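Local coordinates for angiopoietin-related protein 6 (Homo sapiens, PDB 6Y43), which probably acts as a secreted growth factor of the angiopoietin-like family, whose fibrinogen-like globe domain carries a bound calcium ion, at residues A[49-54]-A[79-84]; A[127-132]-A[142-147]. All coordinates share one frame; numbering follows the deposited sequence.

Interaction 1 of 2, residues A[49-54]-A[79-84]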
ATOM      1  N   THR A  49       4.408  -9.181   1.796  1.00  9.73           N
ATOM      2  CA  THR A  49       5.119  -8.344   0.834  1.00 10.22           C
ATOM      3  C   THR A  49       4.658  -6.901   0.993  1.00  8.28           C
ATOM      4  O   THR A  49       3.477  -6.605   0.798  1.00  9.08           O
ATOM      5  CB  THR A  49       4.851  -8.819  -0.594  1.00 10.04           C
ATOM      6  OG1 THR A  49       5.238 -10.188  -0.711  1.00 11.31           O
ATOM      7  CG2 THR A  49       5.580  -7.948  -1.623  1.00  8.95           C
ATOM      8  N   VAL A  50       5.583  -6.008   1.349  1.00  9.57           N
ATOM      9  CA  VAL A  50       5.227  -4.596   1.422  1.00  7.75           C
ATOM     10  C   VAL A  50       5.076  -4.052   0.006  1.00  7.94           C
ATOM     11  O   VAL A  50       5.993  -4.166  -0.813  1.00  9.05           O
ATOM     12  CB  VAL A  50       6.289  -3.817   2.210  1.00  9.18           C
ATOM     13  CG1 VAL A  50       6.014  -2.315   2.146  1.00 10.16           C
ATOM     14  CG2 VAL A  50       6.332  -4.303   3.649  1.00 10.51           C
ATOM     15  N   ILE A  51       3.933  -3.409  -0.266  1.00  7.99           N
ATOM     16  CA  ILE A  51       3.710  -2.737  -1.548  1.00  6.69           C
ATOM     17  C   ILE A  51       3.680  -1.223  -1.439  1.00  7.20           C
ATOM     18  O   ILE A  51       3.732  -0.546  -2.480  1.00  9.09           O
ATOM     19  CB  ILE A  51       2.431  -3.232  -2.253  1.00  7.83           C
ATOM     20  CG1 ILE A  51       1.164  -2.825  -1.493  1.00  7.39           C
ATOM     21  CG2 ILE A  51       2.473  -4.738  -2.402  1.00  9.75           C
ATOM     22  CD1 ILE A  51      -0.096  -3.007  -2.292  1.00 10.43           C
ATOM     23  N   GLN A  52       3.671  -0.676  -0.228  1.00  6.25           N
ATOM     24  CA  GLN A  52       3.636   0.755   0.004  1.00  9.37           C
ATOM     25  C   GLN A  52       4.114   0.976   1.420  1.00  9.17           C
ATOM     26  O   GLN A  52       3.754   0.198   2.309  1.00  8.66           O
ATOM     27  CB  GLN A  52       2.217   1.312  -0.148  1.00 10.29           C
ATOM     28  CG  GLN A  52       2.171   2.810  -0.092  1.00  8.57           C
ATOM     29  CD  GLN A  52       1.738   3.360   1.251  1.00 13.81           C
ATOM     30  OE1 GLN A  52       1.665   2.636   2.246  1.00 41.61           O
ATOM     31  NE2 GLN A  52       1.448   4.665   1.281  1.00 19.11           N
ATOM     32  N   ARG A  53       4.937   2.005   1.629  1.00  9.62           N
ATOM     33  CA  ARG A  53       5.342   2.337   2.991  1.00  9.28           C
ATOM     34  C   ARG A  53       5.670   3.813   3.094  1.00  7.23           C
ATOM     35  O   ARG A  53       6.372   4.363   2.231  1.00  8.58           O
ATOM     36  CB  ARG A  53       6.557   1.525   3.449  1.00  8.01           C
ATOM     37  CG  ARG A  53       6.930   1.801   4.886  1.00  8.29           C
ATOM     38  CD  ARG A  53       7.868   0.705   5.422  1.00 10.07           C
ATOM     39  NE  ARG A  53       8.995   0.529   4.527  1.00 12.04           N
ATOM     40  CZ  ARG A  53       9.740  -0.567   4.438  1.00 12.13           C
ATOM     41  NH1 ARG A  53       9.496  -1.617   5.198  1.00 12.67           N
ATOM     42  NH2 ARG A  53      10.724  -0.600   3.570  1.00 10.88           N
ATOM     43  N   ARG A  54       5.168   4.433   4.157  1.00  7.65           N
ATOM     44  CA  ARG A  54       5.490   5.797   4.551  1.00  6.47           C
ATOM     45  C   ARG A  54       6.077   5.804   5.954  1.00  7.95           C
ATOM     46  O   ARG A  54       5.567   5.115   6.839  1.00  9.14           O
ATOM     47  CB  ARG A  54       4.253   6.682   4.606  1.00  7.91           C
ATOM     48  CG  ARG A  54       3.294   6.597   3.429  1.00  8.59           C
ATOM     49  CD  ARG A  54       4.006   6.931   2.145  1.00  8.74           C
ATOM     50  NE  ARG A  54       4.465   8.315   2.052  1.00  9.18           N
ATOM     51  CZ  ARG A  54       3.709   9.344   1.692  1.00  8.91           C
ATOM     52  NH1 ARG A  54       2.423   9.170   1.429  1.00  9.79           N
ATOM     53  NH2 ARG A  54       4.229  10.566   1.588  1.00  9.39           N
ATOM     54  N   TYR A  79       8.456   3.569  -0.137  1.00  8.18           N
ATOM     55  CA  TYR A  79       8.329   3.211  -1.536  1.00  7.44           C
ATOM     56  C   TYR A  79       6.900   2.853  -1.897  1.00  8.03           C
ATOM     57  O   TYR A  79       6.034   2.689  -1.036  1.00  7.62           O
ATOM     58  CB  TYR A  79       9.265   2.064  -1.929  1.00  8.62           C
ATOM     59  CG  TYR A  79       8.943   0.651  -1.464  1.00  9.20           C
ATOM     60  CD1 TYR A  79       9.328   0.212  -0.207  1.00  7.89           C
ATOM     61  CD2 TYR A  79       8.335  -0.270  -2.313  1.00  8.34           C
ATOM     62  CE1 TYR A  79       9.105  -1.094   0.194  1.00  8.62           C
ATOM     63  CE2 TYR A  79       8.093  -1.557  -1.909  1.00  7.83           C
ATOM     64  CZ  TYR A  79       8.504  -1.966  -0.654  1.00  8.29           C
ATOM     65  OH  TYR A  79       8.300  -3.249  -0.263  1.00  9.97           O
ATOM     66  N   TRP A  80       6.694   2.753  -3.212  1.00  7.51           N
ATOM     67  CA  TRP A  80       5.466   2.303  -3.857  1.00  7.64           C
ATOM     68  C   TRP A  80       5.886   1.255  -4.878  1.00  7.14           C
ATOM     69  O   TRP A  80       6.615   1.574  -5.820  1.00  8.43           O
ATOM     70  CB  TRP A  80       4.763   3.474  -4.554  1.00  8.02           C
ATOM     71  CG  TRP A  80       3.589   3.106  -5.397  1.00  8.09           C
ATOM     72  CD1 TRP A  80       3.524   3.086  -6.765  1.00  9.85           C
ATOM     73  CD2 TRP A  80       2.268   2.770  -4.928  1.00  8.30           C
ATOM     74  NE1 TRP A  80       2.252   2.714  -7.175  1.00  9.56           N
ATOM     75  CE2 TRP A  80       1.474   2.512  -6.060  1.00  9.63           C
ATOM     76  CE3 TRP A  80       1.704   2.620  -3.655  1.00 10.41           C
ATOM     77  CZ2 TRP A  80       0.119   2.151  -5.964  1.00 10.35           C
ATOM     78  CZ3 TRP A  80       0.373   2.236  -3.562  1.00  8.21           C
ATOM     79  CH2 TRP A  80      -0.404   2.012  -4.718  1.00  8.36           C
ATOM     80  N   LEU A  81       5.433   0.011  -4.700  1.00  8.01           N
ATOM     81  CA  LEU A  81       5.947  -1.069  -5.542  1.00 10.20           C
ATOM     82  C   LEU A  81       5.572  -0.867  -7.002  1.00  9.14           C
ATOM     83  O   LEU A  81       6.343  -1.249  -7.897  1.00 10.17           O
ATOM     84  CB  LEU A  81       5.439  -2.426  -5.052  1.00  9.78           C
ATOM     85  CG  LEU A  81       5.989  -3.655  -5.771  1.00 11.37           C
ATOM     86  CD1 LEU A  81       7.531  -3.680  -5.630  1.00 14.58           C
ATOM     87  CD2 LEU A  81       5.361  -4.925  -5.223  1.00 14.91           C
ATOM     88  N   GLY A  82       4.395  -0.296  -7.260  1.00  9.45           N
ATOM     89  CA  GLY A  82       3.924  -0.022  -8.608  1.00  6.43           C
ATOM     90  C   GLY A  82       2.630  -0.737  -8.935  1.00  9.91           C
ATOM     91  O   GLY A  82       2.448  -1.911  -8.601  1.00 10.85           O
ATOM     92  N   LEU A  83       1.733  -0.026  -9.625  1.00  9.24           N
ATOM     93  CA  LEU A  83       0.471  -0.629 -10.011  1.00  9.05           C
ATOM     94  C   LEU A  83       0.676  -1.853 -10.894  1.00  9.20           C
ATOM     95  O   LEU A  83      -0.040  -2.854 -10.752  1.00 10.08           O
ATOM     96  CB  LEU A  83      -0.382   0.403 -10.728  1.00  9.79           C
ATOM     97  CG  LEU A  83      -0.836   1.570  -9.845  1.00 11.92           C
ATOM     98  CD1 LEU A  83      -1.202   2.759 -10.733  1.00 14.35           C
ATOM     99  CD2 LEU A  83      -1.978   1.204  -8.922  1.00  9.29           C
ATOM    100  N   GLU A  84       1.625  -1.788 -11.837  1.00  9.00           N
ATOM    101  CA  GLU A  84       1.796  -2.932 -12.732  1.00 12.37           C
ATOM    102  C   GLU A  84       2.363  -4.118 -11.966  1.00 10.27           C
ATOM    103  O   GLU A  84       1.785  -5.215 -12.043  1.00 10.53           O
ATOM    104  CB  GLU A  84       2.650  -2.540 -13.938  1.00 13.13           C
ATOM    105  CG  GLU A  84       2.833  -3.687 -14.954  1.00 14.45           C
ATOM    106  CD  GLU A  84       1.506  -4.197 -15.543  1.00 15.97           C
ATOM    107  OE1 GLU A  84       0.479  -3.473 -15.471  1.00 13.11           O
ATOM    108  OE2 GLU A  84       1.495  -5.330 -16.087  1.00 16.33           O
TER
HETATM  109  O   HOH W   1       2.349  -0.410  -4.971  1.00 17.25           O
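The Tyr79 ring meets Arg53 at its edge, with Arg53 NH2 in the ring plane and 3.8 Å from Tyr79 CE1. The guanidinium is turned 78° from the ring. Val50 packs at the phenol end, its CG1 3.8 Å from Tyr79 CZ. At the edge of the Trp80 indole lie Gln52 CG, 3.6 Å from Trp80 CE3, and Leu83 CD2. One indole face holds a water over its centre. This water donates to Ile51 O and accepts from Gly82 N, so it joins the two segments against that face.

Tyr79 carries its CG between the backbone N and the carbonyl carbon (chi1 73°). This turns the ring along strand 48-54, and Tyr79 OH ends near Val50 O. The bond between them is weak and its short length doubtful; Trp38 N is the stronger partner of the hydroxyl. The backbones run antiparallel. Arg53 and Tyr79 form a hydrogen-bonded pair, with Arg53 N 3.0 Å from Tyr79 O and Tyr79 N 3.3 Å from Arg53 O. Gln52 and Trp80 form the non-hydrogen-bonded pair next to it. Beyond them Leu81 N gives a nearly straight bond (170°) to Ile51 O at 2.9 Å. Leu81 CD2 rests 4.0 Å from Ile51 CG2.

Ile51 and Gln52 both face Met215 of strand 212-219 as a classic beta bulge. Asn181 takes the Gln52 amide, Gly77 O the Arg53 NH2 and Tyr68 O the indole NH. Strand 48-54 pairs with strands 33-40 and 212-219 as well as with 79-80, which leads through the N-cap Gly82 into helix 83-90.

Interaction 2 of 2, residues A[127-132]-A[142-147]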
ATOM      1  N   LEU A 127      -9.547  -0.887  -8.102  1.00  9.64           N
ATOM      2  CA  LEU A 127      -9.372  -1.657  -6.880  1.00  8.24           C
ATOM      3  C   LEU A 127     -10.499  -2.663  -6.667  1.00 10.36           C
ATOM      4  O   LEU A 127     -11.670  -2.363  -6.922  1.00 10.87           O
ATOM      5  CB  LEU A 127      -9.324  -0.714  -5.686  1.00  7.93           C
ATOM      6  CG  LEU A 127      -9.134  -1.264  -4.270  1.00  9.06           C
ATOM      7  CD1 LEU A 127      -7.769  -1.942  -4.113  1.00 10.07           C
ATOM      8  CD2 LEU A 127      -9.309  -0.119  -3.302  1.00 10.81           C
ATOM      9  N   ARG A 128     -10.126  -3.876  -6.225  1.00  9.66           N
ATOM     10  CA  ARG A 128     -11.080  -4.878  -5.727  1.00 12.07           C
ATOM     11  C   ARG A 128     -10.617  -5.319  -4.336  1.00 13.93           C
ATOM     12  O   ARG A 128      -9.452  -5.569  -4.161  1.00 11.40           O
ATOM     13  CB  ARG A 128     -11.136  -6.077  -6.671  1.00 12.55           C
ATOM     14  CG  ARG A 128     -12.023  -5.958  -7.900  1.00 18.16           C
ATOM     15  CD  ARG A 128     -11.215  -5.288  -8.983  1.00 16.15           C
ATOM     16  NE  ARG A 128     -11.950  -5.102 -10.222  1.00 18.24           N
ATOM     17  CZ  ARG A 128     -12.848  -4.144 -10.440  1.00 18.08           C
ATOM     18  NH1 ARG A 128     -13.136  -3.266  -9.477  1.00 15.41           N
ATOM     19  NH2 ARG A 128     -13.462  -4.054 -11.618  1.00 15.45           N
ATOM     20  N   LEU A 129     -11.480  -5.393  -3.337  1.00 12.45           N
ATOM     21  CA  LEU A 129     -11.073  -5.693  -1.949  1.00 14.42           C
ATOM     22  C   LEU A 129     -11.768  -6.992  -1.548  1.00 22.56           C
ATOM     23  O   LEU A 129     -12.657  -7.473  -2.309  1.00 45.87           O
ATOM     24  CB  LEU A 129     -11.491  -4.520  -1.092  1.00 12.81           C
ATOM     25  CG  LEU A 129     -10.574  -3.314  -1.174  1.00 14.83           C
ATOM     26  CD1 LEU A 129     -11.120  -2.224  -0.308  1.00 13.89           C
ATOM     27  CD2 LEU A 129      -9.187  -3.843  -0.721  1.00 13.54           C
ATOM     28  N   GLY A 130     -11.449  -7.614  -0.412  1.00 19.05           N
ATOM     29  CA  GLY A 130     -12.487  -8.470   0.108  1.00 17.02           C
ATOM     30  C   GLY A 130     -13.087  -8.095   1.438  1.00 14.80           C
ATOM     31  O   GLY A 130     -13.037  -6.918   1.868  1.00 15.23           O
ATOM     32  N   GLN A 131     -13.558  -9.083   2.195  1.00 12.32           N
ATOM     33  CA  GLN A 131     -14.146  -8.819   3.510  1.00 14.70           C
ATOM     34  C   GLN A 131     -13.171  -8.179   4.489  1.00 12.46           C
ATOM     35  O   GLN A 131     -12.040  -8.626   4.652  1.00 11.22           O
ATOM     36  CB  GLN A 131     -14.702 -10.130   4.101  1.00 17.02           C
ATOM     37  CG  GLN A 131     -15.349 -10.040   5.468  1.00 30.06           C
ATOM     38  CD  GLN A 131     -16.171 -11.289   5.745  1.00 39.49           C
ATOM     39  OE1 GLN A 131     -15.670 -12.415   5.641  1.00 47.10           O
ATOM     40  NE2 GLN A 131     -17.450 -11.099   6.062  1.00 41.07           N
ATOM     41  N   TYR A 132     -13.660  -7.168   5.201  1.00 11.57           N
ATOM     42  CA  TYR A 132     -12.859  -6.413   6.146  1.00 10.31           C
ATOM     43  C   TYR A 132     -12.850  -7.024   7.562  1.00 13.19           C
ATOM     44  O   TYR A 132     -13.864  -7.528   8.053  1.00 12.01           O
ATOM     45  CB  TYR A 132     -13.355  -4.959   6.243  1.00 11.18           C
ATOM     46  CG  TYR A 132     -12.778  -4.233   7.440  1.00 11.56           C
ATOM     47  CD1 TYR A 132     -11.554  -3.610   7.372  1.00 10.81           C
ATOM     48  CD2 TYR A 132     -13.458  -4.211   8.675  1.00 12.69           C
ATOM     49  CE1 TYR A 132     -10.994  -3.004   8.462  1.00 10.34           C
ATOM     50  CE2 TYR A 132     -12.907  -3.588   9.773  1.00 12.70           C
ATOM     51  CZ  TYR A 132     -11.670  -2.988   9.661  1.00 14.13           C
ATOM     52  OH  TYR A 132     -11.069  -2.367  10.723  1.00 12.94           O
ATOM     53  N   TRP A 142     -14.614   2.360   1.084  1.00  9.50           N
ATOM     54  CA  TRP A 142     -15.234   3.372   0.221  1.00  9.05           C
ATOM     55  C   TRP A 142     -14.528   3.508  -1.114  1.00 10.02           C
ATOM     56  O   TRP A 142     -15.083   4.112  -2.048  1.00 10.42           O
ATOM     57  CB  TRP A 142     -15.226   4.717   0.917  1.00 10.40           C
ATOM     58  CG  TRP A 142     -16.353   5.658   0.502  1.00  9.80           C
ATOM     59  CD1 TRP A 142     -17.658   5.331   0.314  1.00 10.91           C
ATOM     60  CD2 TRP A 142     -16.246   7.060   0.280  1.00 10.08           C
ATOM     61  NE1 TRP A 142     -18.389   6.459  -0.030  1.00  8.13           N
ATOM     62  CE2 TRP A 142     -17.536   7.532  -0.047  1.00  9.77           C
ATOM     63  CE3 TRP A 142     -15.181   7.971   0.308  1.00 10.97           C
ATOM     64  CZ2 TRP A 142     -17.778   8.852  -0.347  1.00  8.32           C
ATOM     65  CZ3 TRP A 142     -15.439   9.303   0.014  1.00 10.69           C
ATOM     66  CH2 TRP A 142     -16.716   9.724  -0.314  1.00  9.74           C
ATOM     67  N   HIS A 143     -13.323   2.967  -1.236  1.00  8.85           N
ATOM     68  CA  HIS A 143     -12.539   3.068  -2.448  1.00  7.74           C
ATOM     69  C   HIS A 143     -12.656   1.839  -3.325  1.00  9.23           C
ATOM     70  O   HIS A 143     -12.074   1.802  -4.414  1.00  9.10           O
ATOM     71  CB  HIS A 143     -11.096   3.307  -2.054  1.00  9.03           C
ATOM     72  CG  HIS A 143     -10.926   4.586  -1.309  1.00  7.58           C
ATOM     73  ND1 HIS A 143     -10.813   5.796  -1.953  1.00  9.91           N
ATOM     74  CD2 HIS A 143     -10.958   4.867   0.014  1.00  9.26           C
ATOM     75  CE1 HIS A 143     -10.700   6.761  -1.057  1.00  7.57           C
ATOM     76  NE2 HIS A 143     -10.784   6.226   0.145  1.00  8.86           N
ATOM     77  N   ASN A 144     -13.412   0.845  -2.879  1.00  7.99           N
ATOM     78  CA  ASN A 144     -13.623  -0.352  -3.682  1.00  8.96           C
ATOM     79  C   ASN A 144     -14.220  -0.007  -5.049  1.00 10.03           C
ATOM     80  O   ASN A 144     -15.140   0.814  -5.159  1.00 11.77           O
ATOM     81  CB  ASN A 144     -14.546  -1.266  -2.896  1.00 10.85           C
ATOM     82  CG  ASN A 144     -14.446  -2.696  -3.282  1.00 20.17           C
ATOM     83  OD1 ASN A 144     -13.816  -3.050  -4.279  1.00 19.81           O
ATOM     84  ND2 ASN A 144     -15.031  -3.551  -2.453  1.00 22.69           N
ATOM     85  N   ASP A 145     -13.687  -0.652  -6.088  1.00 10.60           N
ATOM     86  CA  ASP A 145     -14.171  -0.490  -7.461  1.00  9.85           C
ATOM     87  C   ASP A 145     -14.109   0.963  -7.896  1.00 11.61           C
ATOM     88  O   ASP A 145     -14.979   1.438  -8.642  1.00 14.92           O
ATOM     89  CB  ASP A 145     -15.599  -1.025  -7.618  1.00 12.44           C
ATOM     90  CG  ASP A 145     -16.011  -1.225  -9.073  1.00 14.49           C
ATOM     91  OD1 ASP A 145     -15.144  -1.276  -9.970  1.00 16.21           O
ATOM     92  OD2 ASP A 145     -17.238  -1.306  -9.294  1.00 14.92           O
ATOM     93  N   LYS A 146     -13.107   1.684  -7.411  1.00  8.14           N
ATOM     94  CA  LYS A 146     -12.757   2.976  -7.945  1.00  9.17           C
ATOM     95  C   LYS A 146     -11.477   2.868  -8.776  1.00 10.52           C
ATOM     96  O   LYS A 146     -10.580   2.081  -8.444  1.00  9.07           O
ATOM     97  CB  LYS A 146     -12.551   4.000  -6.827  1.00  9.14           C
ATOM     98  CG  LYS A 146     -13.839   4.397  -6.072  1.00 11.23           C
ATOM     99  CD  LYS A 146     -14.851   5.097  -6.977  1.00 12.89           C
ATOM    100  CE  LYS A 146     -16.193   5.176  -6.291  1.00 15.51           C
ATOM    101  NZ  LYS A 146     -17.225   5.756  -7.217  1.00 16.69           N
ATOM    102  N   PRO A 147     -11.393   3.617  -9.864  1.00  9.99           N
ATOM    103  CA  PRO A 147     -10.176   3.629 -10.675  1.00  9.96           C
ATOM    104  C   PRO A 147      -9.077   4.395  -9.966  1.00  8.80           C
ATOM    105  O   PRO A 147      -9.331   5.191  -9.063  1.00  8.66           O
ATOM    106  CB  PRO A 147     -10.613   4.334 -11.955  1.00 10.86           C
ATOM    107  CG  PRO A 147     -11.712   5.236 -11.519  1.00 13.22           C
ATOM    108  CD  PRO A 147     -12.413   4.554 -10.383  1.00 10.44           C
TER
HETATM  109  O   HOH W   2     -15.922  -2.248 -12.353  1.00 15.68           O
HETATM  110  O   HOH W   3     -14.363  -5.608  -5.092  1.00 20.74           O
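Leu127 is joined to the turn through both its backbone N and its backbone O. Its N donates to Lys146 O at 3.2 Å, and its O accepts from Asp145 N at 2.8 Å. Leu127 O takes a second bond, from Arg128 NH1 at 3.1 Å. The two donors reach this oxygen from opposite faces of its carbonyl plane. The leucine side chain packs against the start of the turn, with Leu127 CD2 3.5 Å from His143 O.

Arg128 begins by pointing away from the turn, but its chain bends at chi2 (86°) and the guanidinium swings back. Arg128 NH1 gives an almost straight hydrogen bond (177°) to Asp145 OD1 at 2.9 Å, part of a salt bridge. The oxygen lies in the guanidinium plane, while NH1 stands above the carboxylate plane; the two planes are 53° apart. A water links Arg128 NH2 to the same Asp145 OD1. Through NE, Arg128 forms a second salt bridge, to Glu119. Two acids thus pair with the one guanidinium and probably fix its orientation.

The partner of the strand is a type II beta turn from His143 to Lys146, closed by a hydrogen bond from Lys146 N to His143 O. Asp145 is its third residue. In this fibrinogen-like domain the turn docks beside strand 127-133, which itself pairs with strand 108-118 of the antiparallel sheet.

Leu129 comes next and points toward the turn. Its N makes a weak bond of 3.4 Å to Asn144 OD1, and a water also donates to that oxygen, at 2.7 Å. The flat amide continues alongside the leucine, with Asn144 ND2 3.9 Å from Leu129 CB.

The two contacts belong to one antiparallel sheet but do not touch. Their centres are about 17 Å apart and their nearest atoms about 8 Å. From strand 48-54 of interaction 1 the sheet runs through strands 212-219, 95-102 and 108-118 to strand 127-133 of interaction 2. Nearby, Leu83 packs on Phe148 and Glu84 hydrogen-bonds to Tyr125, so residues 83-84 of interaction 1 meet the chain flanking interaction 2. Neither contact supplies a calcium ligand. The Lys146 side chain of interaction 2 comes within about 10 Å of the ion and hydrogen-bonds to Ser157, within the loop whose Asp154, Asp156, Tyr158 and Gly160 bind the metal.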